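PDB 6OW4: oxidoreductase, short chain dehydrogenase/reductase family protein from Bifidobacterium adolescentis L2-32, which acts as an NADH-dependent 20beta-hydroxysteroid dehydrogenase of the short-chain dehydrogenase/reductase family, interconverting 20-keto and 20beta-hydroxy steroids. Local coordinates for residues F37-R42 with T268-A273; L119-F124 with R168-G173. All coordinates share one frame; numbering follows the deposited sequence.

In the fold
The modelled chain starts with helix 12-20 and reaches residues 37-42, which lead into strand 42-47 of the seven-stranded parallel sheet. Contact 1 stays open until helix 262-273, so it closes a loop that holds most of the Rossmann fold. Contact 2 is nested inside that loop. It joins the turn before strand 124-127 to the end of helix 142-170, just before strand 174-179. Their centres lie about 15 Å apart, and they touch. Met-39 CE packs 3.6 Å from Phe-124 CD2, and in one conformer Arg-42 NH2 probably makes a weak hydrogen bond to Asp-123 O. Contact 1 faces a second subunit; at contact 2 Arg-168 forms a salt bridge with Asp-139 of a third subunit.

Contact 1: residues F37-R42 with T268-A273; sequences FSMRGR and TVLFLA
Phe-271 receives Phe-37 at its ring edge: CE2 of Phe-37 lies near the plane of the Phe-271 ring, 4.1 Å from Phe-271 CD1. The pair belongs to a Rossmann fold, where the lead-in to strand 42-47 is set against the C-terminal half of helix 262-273, at a subunit interface. Against the Phe-37 ring the same approach is oblique. Phe-271 also stacks on Phe-271 of the second subunit, and Phe-37 meets Phe-37 there. The third flat group is the guanidinium of Arg-42. In the conformer given, CE of Met-39 sits 3.5 Å above its plane, over the centre. On the helix side NH1 of Arg-42 comes to 2.6 Å from Ala-273 O. This hydrogen bond is weak, with an N-H...O angle of 119°, and a second deposited conformer makes it doubtful.

The helix also packs on strands 223-230 and 284-287. The lead-in first makes an ST turn at Ser-38. A type II turn from Met-39 to Arg-42 then brings it to the strand.

Met-39 carries the middle of the contact. Its chain is bent twice, at chi2 -68° and chi3 -64°, which curls the methyl group back toward the helix end. There CE lies 3.9 Å from Ala-273 CB, and SD rests 3.8 Å from the carbonyl carbon of Ala-273. Nearer its root, Met-39 slides past Leu-270 in the opposite direction. CD1 of Leu-270 touches CG of Met-39 at 3.6 Å. The contact also buries the carbonyl oxygen of Phe-37, which has no polar partner in the model and meets CD1 of Leu-270 at 3.5 Å.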
loop_
_atom_site.group_PDB
_atom_site.type_symbol
_atom_site.label_atom_id
_atom_site.label_comp_id
_atom_site.label_asym_id
_atom_site.label_seq_id
_atom_site.Cartn_x
_atom_site.Cartn_y
_atom_site.Cartn_z
ATOM N N PHE F 37 9.010 27.445 4.052
ATOM C CA PHE F 37 7.535 27.485 3.864
ATOM C C PHE F 37 7.119 28.759 3.118
ATOM O O PHE F 37 5.914 28.921 2.834
ATOM C CB PHE F 37 6.831 27.370 5.218
ATOM C CG PHE F 37 7.128 26.087 5.948
ATOM C CD1 PHE F 37 8.214 25.995 6.804
ATOM C CD2 PHE F 37 6.338 24.964 5.759
ATOM C CE1 PHE F 37 8.494 24.810 7.468
ATOM C CE2 PHE F 37 6.619 23.779 6.424
ATOM C CZ PHE F 37 7.696 23.705 7.277
ATOM N N SER F 38 8.079 29.637 2.813
ATOM C CA SER F 38 7.882 30.845 1.971
ATOM C C SER F 38 7.562 30.417 0.535
ATOM O O SER F 38 7.998 29.323 0.127
ATOM C CB SER F 38 9.086 31.750 2.015
ATOM O OG SER F 38 8.954 32.819 1.090
ATOM N N MET F 39 6.816 31.251 -0.189
ATOM C CA MET F 39 6.533 31.084 -1.638
ATOM C C MET F 39 6.783 32.421 -2.348
ATOM O O MET F 39 6.114 32.690 -3.365
ATOM C CB MET F 39 5.087 30.627 -1.863
ATOM C CG MET F 39 4.782 29.249 -1.297
ATOM S SD MET F 39 5.634 27.904 -2.174
ATOM C CE MET F 39 4.882 28.022 -3.796
ATOM N N ARG F 40 7.728 33.215 -1.835
ATOM C CA ARG F 40 8.088 34.551 -2.380
ATOM C C ARG F 40 8.883 34.361 -3.676
ATOM O O ARG F 40 9.738 33.455 -3.721
ATOM C CB ARG F 40 8.873 35.368 -1.350
ATOM C CG ARG F 40 8.058 35.753 -0.125
ATOM C CD ARG F 40 8.465 37.090 0.465
ATOM N NE ARG F 40 7.622 37.459 1.595
ATOM C CZ ARG F 40 6.366 37.898 1.507
ATOM N NH1 ARG F 40 5.775 38.034 0.330
ATOM N NH2 ARG F 40 5.701 38.201 2.609
ATOM N N GLY F 41 8.588 35.184 -4.687
ATOM C CA GLY F 41 9.218 35.141 -6.020
ATOM C C GLY F 41 8.812 33.905 -6.807
ATOM O O GLY F 41 9.563 33.538 -7.735
ATOM N N ARG F 42 7.669 33.295 -6.468
ATOM C CA ARG F 42 7.147 32.071 -7.135
ATOM C C ARG F 42 5.767 32.363 -7.730
ATOM O O ARG F 42 5.059 33.232 -7.180
ATOM C CB ARG F 42 7.086 30.897 -6.152
ATOM C CG ARG F 42 8.439 30.260 -5.871
ATOM C CD ARG F 42 8.340 28.955 -5.103
ATOM N NE ARG F 42 7.708 27.889 -5.872
ATOM C CZ ARG F 42 7.665 26.607 -5.512
ATOM N NH1 ARG F 42 8.222 26.206 -4.381
ATOM N NH2 ARG F 42 7.058 25.726 -6.289
ATOM N N THR F 268 -1.308 21.914 3.944
ATOM C CA THR F 268 -0.719 20.709 3.298
ATOM C C THR F 268 -0.252 21.067 1.882
ATOM O O THR F 268 0.861 20.651 1.511
ATOM C CB THR F 268 -1.706 19.533 3.282
ATOM O OG1 THR F 268 -2.110 19.269 4.626
ATOM C CG2 THR F 268 -1.118 18.275 2.680
ATOM N N VAL F 269 -1.075 21.803 1.127
ATOM C CA VAL F 269 -0.748 22.288 -0.250
ATOM C C VAL F 269 0.503 23.170 -0.166
ATOM O O VAL F 269 1.417 22.976 -0.987
ATOM C CB VAL F 269 -1.933 23.039 -0.892
ATOM C CG1 VAL F 269 -1.525 23.787 -2.155
ATOM C CG2 VAL F 269 -3.097 22.105 -1.182
ATOM N N LEU F 270 0.536 24.098 0.794
ATOM C CA LEU F 270 1.690 25.007 1.032
ATOM C C LEU F 270 2.960 24.171 1.230
ATOM O O LEU F 270 3.963 24.456 0.544
ATOM C CB LEU F 270 1.403 25.888 2.251
ATOM C CG LEU F 270 2.518 26.857 2.644
ATOM C CD1 LEU F 270 3.006 27.654 1.443
ATOM C CD2 LEU F 270 2.055 27.796 3.747
ATOM N N PHE F 271 2.909 23.171 2.117
ATOM C CA PHE F 271 4.039 22.263 2.450
ATOM C C PHE F 271 4.576 21.604 1.171
ATOM O O PHE F 271 5.803 21.623 0.960
ATOM C CB PHE F 271 3.611 21.215 3.483
ATOM C CG PHE F 271 4.619 20.117 3.719
ATOM C CD1 PHE F 271 5.830 20.387 4.340
ATOM C CD2 PHE F 271 4.364 18.815 3.314
ATOM C CE1 PHE F 271 6.761 19.381 4.550
ATOM C CE2 PHE F 271 5.296 17.811 3.525
ATOM C CZ PHE F 271 6.492 18.095 4.145
ATOM N N LEU F 272 3.684 21.042 0.347
ATOM C CA LEU F 272 4.050 20.307 -0.897
ATOM C C LEU F 272 4.545 21.292 -1.963
ATOM O O LEU F 272 5.493 20.938 -2.687
ATOM C CB LEU F 272 2.848 19.500 -1.399
ATOM C CG LEU F 272 2.493 18.259 -0.576
ATOM C CD1 LEU F 272 1.265 17.563 -1.143
ATOM C CD2 LEU F 272 3.662 17.286 -0.510
ATOM N N ALA F 273 3.938 22.479 -2.050
ATOM C CA ALA F 273 4.298 23.542 -3.020
ATOM C C ALA F 273 5.665 24.144 -2.664
ATOM O O ALA F 273 6.437 24.439 -3.599
ATOM C CB ALA F 273 3.220 24.598 -3.054
#

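Contact 2: residues L119-F124 with R168-G173; sequences LGTVDF and REHGHG
His-172 reaches across to Thr-121 at the end of helix 142-170 in the Rossmann fold, where the chain turns into strand 174-179. Facing it is the turn between helix 105-119 and strand 124-127, the neighbouring strand of the parallel sheet. From CB, the side chain leaves with CG between the backbone N and carbonyl carbon, chi1 60°, the crowded position. This swings the ring over its own chain, and ND1 donates to Gly-173 O at 2.9 Å, with an N-H...O angle of 153°. Next round the ring, CE1 lies 3.5 Å from Val-122 O, near the ring plane. That oxygen is buried and has no polar partner in the model. At the tip, NE2 is hydrogen-bonded to OG1 of Thr-121 in the ring plane at 2.9 Å, and either could be the donor. A leucine in its place would probably leave Thr-121 OG1 with His-170 alone and Gly-173 O without its ring N-H.

His-170 holds the same hydroxyl from the last turn of the helix. Its ND1 is 2.8 Å from Thr-121 OG1, and here too the donor is undecided. Thr-121 is thus gripped by two imidazoles, both at the ring edge. CE1 of His-170 also comes to 3.3 Å from Gly-120 O. Between the histidines, Gly-171 ends the helix in a Schellman motif, and both rings reach Thr-121.

Asp-123 lies further along the chain. Its OD2 accepts from the backbone N of Lys-43 at the start of strand 42-47. The side chains of Asp-123 and His-172 cross at about a right angle, and OD1 of Asp-123 stands oblique to the ring, 3.8 Å from His-172 CE1. A water weakly joins the two sides, lying 3.4 Å from Asp-123 OD1 and 3.0 Å from Gly-173 O.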
loop_
_atom_site.group_PDB
_atom_site.type_symbol
_atom_site.label_atom_id
_atom_site.label_comp_id
_atom_site.label_asym_id
_atom_site.label_seq_id
_atom_site.Cartn_x
_atom_site.Cartn_y
_atom_site.Cartn_z
ATOM N N LEU F 119 0.839 35.913 -16.209
ATOM C CA LEU F 119 1.466 35.584 -14.899
ATOM C C LEU F 119 2.995 35.678 -15.008
ATOM O O LEU F 119 3.608 36.313 -14.126
ATOM C CB LEU F 119 1.020 34.182 -14.469
ATOM C CG LEU F 119 0.773 33.985 -12.975
ATOM C CD1 LEU F 119 -0.334 34.901 -12.472
ATOM C CD2 LEU F 119 0.427 32.534 -12.678
ATOM N N GLY F 120 3.578 35.064 -16.043
ATOM C CA GLY F 120 5.031 35.062 -16.301
ATOM C C GLY F 120 5.561 33.653 -16.501
ATOM O O GLY F 120 6.210 33.410 -17.535
ATOM N N THR F 121 5.296 32.759 -15.542
ATOM C CA THR F 121 5.703 31.327 -15.572
ATOM C C THR F 121 4.863 30.529 -14.567
ATOM O O THR F 121 3.972 31.128 -13.930
ATOM C CB THR F 121 7.204 31.166 -15.294
ATOM O OG1 THR F 121 7.541 29.793 -15.495
ATOM C CG2 THR F 121 7.606 31.590 -13.896
ATOM N N VAL F 122 5.152 29.230 -14.442
ATOM C CA VAL F 122 4.479 28.284 -13.503
ATOM C C VAL F 122 5.564 27.519 -12.735
ATOM O O VAL F 122 6.227 26.660 -13.349
ATOM C CB VAL F 122 3.521 27.342 -14.261
ATOM C CG1 VAL F 122 3.022 26.195 -13.395
ATOM C CG2 VAL F 122 2.344 28.105 -14.852
ATOM N N ASP F 123 5.741 27.851 -11.450
ATOM C CA ASP F 123 6.646 27.160 -10.490
ATOM C C ASP F 123 5.879 26.029 -9.797
ATOM O O ASP F 123 6.514 25.024 -9.440
ATOM C CB ASP F 123 7.199 28.124 -9.437
ATOM C CG ASP F 123 8.073 29.230 -10.002
ATOM O OD1 ASP F 123 9.211 28.926 -10.413
ATOM O OD2 ASP F 123 7.608 30.386 -10.027
ATOM N N PHE F 124 4.571 26.199 -9.590
ATOM C CA PHE F 124 3.684 25.199 -8.942
ATOM C C PHE F 124 2.329 25.157 -9.654
ATOM O O PHE F 124 1.950 26.147 -10.304
ATOM C CB PHE F 124 3.496 25.531 -7.461
ATOM C CG PHE F 124 2.776 26.832 -7.210
ATOM C CD1 PHE F 124 1.392 26.869 -7.106
ATOM C CD2 PHE F 124 3.478 28.021 -7.095
ATOM C CE1 PHE F 124 0.731 28.068 -6.886
ATOM C CE2 PHE F 124 2.815 29.217 -6.870
ATOM C CZ PHE F 124 1.444 29.240 -6.766
ATOM N N ARG F 168 9.498 22.972 -18.131
ATOM C CA ARG F 168 10.613 22.468 -18.976
ATOM C C ARG F 168 10.914 23.483 -20.084
ATOM O O ARG F 168 12.106 23.767 -20.314
ATOM C CB ARG F 168 10.261 21.093 -19.550
ATOM C CG ARG F 168 10.175 19.997 -18.498
ATOM C CD ARG F 168 9.820 18.664 -19.120
ATOM N NE ARG F 168 8.441 18.635 -19.583
ATOM C CZ ARG F 168 7.934 17.723 -20.407
ATOM N NH1 ARG F 168 8.694 16.748 -20.880
ATOM N NH2 ARG F 168 6.663 17.793 -20.761
ATOM N N GLU F 169 9.869 24.019 -20.724
ATOM C CA GLU F 169 9.971 25.038 -21.807
ATOM C C GLU F 169 10.651 26.302 -21.271
ATOM O O GLU F 169 11.381 26.945 -22.051
ATOM C CB GLU F 169 8.589 25.356 -22.380
ATOM C CG GLU F 169 8.067 24.281 -23.318
ATOM C CD GLU F 169 6.589 24.380 -23.655
ATOM O OE1 GLU F 169 5.991 25.439 -23.382
ATOM O OE2 GLU F 169 6.038 23.396 -24.186
ATOM N N HIS F 170 10.418 26.643 -19.998
ATOM C CA HIS F 170 11.015 27.819 -19.307
ATOM C C HIS F 170 12.357 27.436 -18.671
ATOM O O HIS F 170 13.085 28.356 -18.250
ATOM C CB HIS F 170 10.023 28.403 -18.291
ATOM C CG HIS F 170 8.930 29.192 -18.930
ATOM N ND1 HIS F 170 8.198 30.138 -18.239
ATOM C CD2 HIS F 170 8.466 29.204 -20.197
ATOM C CE1 HIS F 170 7.316 30.682 -19.049
ATOM N NE2 HIS F 170 7.462 30.130 -20.257
ATOM N N GLY F 171 12.661 26.134 -18.600
ATOM C CA GLY F 171 13.975 25.600 -18.193
ATOM C C GLY F 171 14.221 25.760 -16.703
ATOM O O GLY F 171 15.274 26.311 -16.338
ATOM N N HIS F 172 13.287 25.288 -15.874
ATOM C CA HIS F 172 13.381 25.301 -14.388
ATOM C C HIS F 172 12.460 24.229 -13.794
ATOM O O HIS F 172 11.643 23.655 -14.547
ATOM C CB HIS F 172 13.083 26.705 -13.839
ATOM C CG HIS F 172 11.723 27.226 -14.166
ATOM N ND1 HIS F 172 10.600 26.874 -13.441
ATOM C CD2 HIS F 172 11.303 28.086 -15.119
ATOM C CE1 HIS F 172 9.545 27.486 -13.941
ATOM N NE2 HIS F 172 9.950 28.235 -14.971
ATOM N N GLY F 173 12.600 23.977 -12.489
ATOM C CA GLY F 173 11.841 22.955 -11.743
ATOM C C GLY F 173 10.484 23.468 -11.295
ATOM O O GLY F 173 10.080 24.553 -11.759
HETATM O O HOH W 1 11.274 26.366 -9.671
#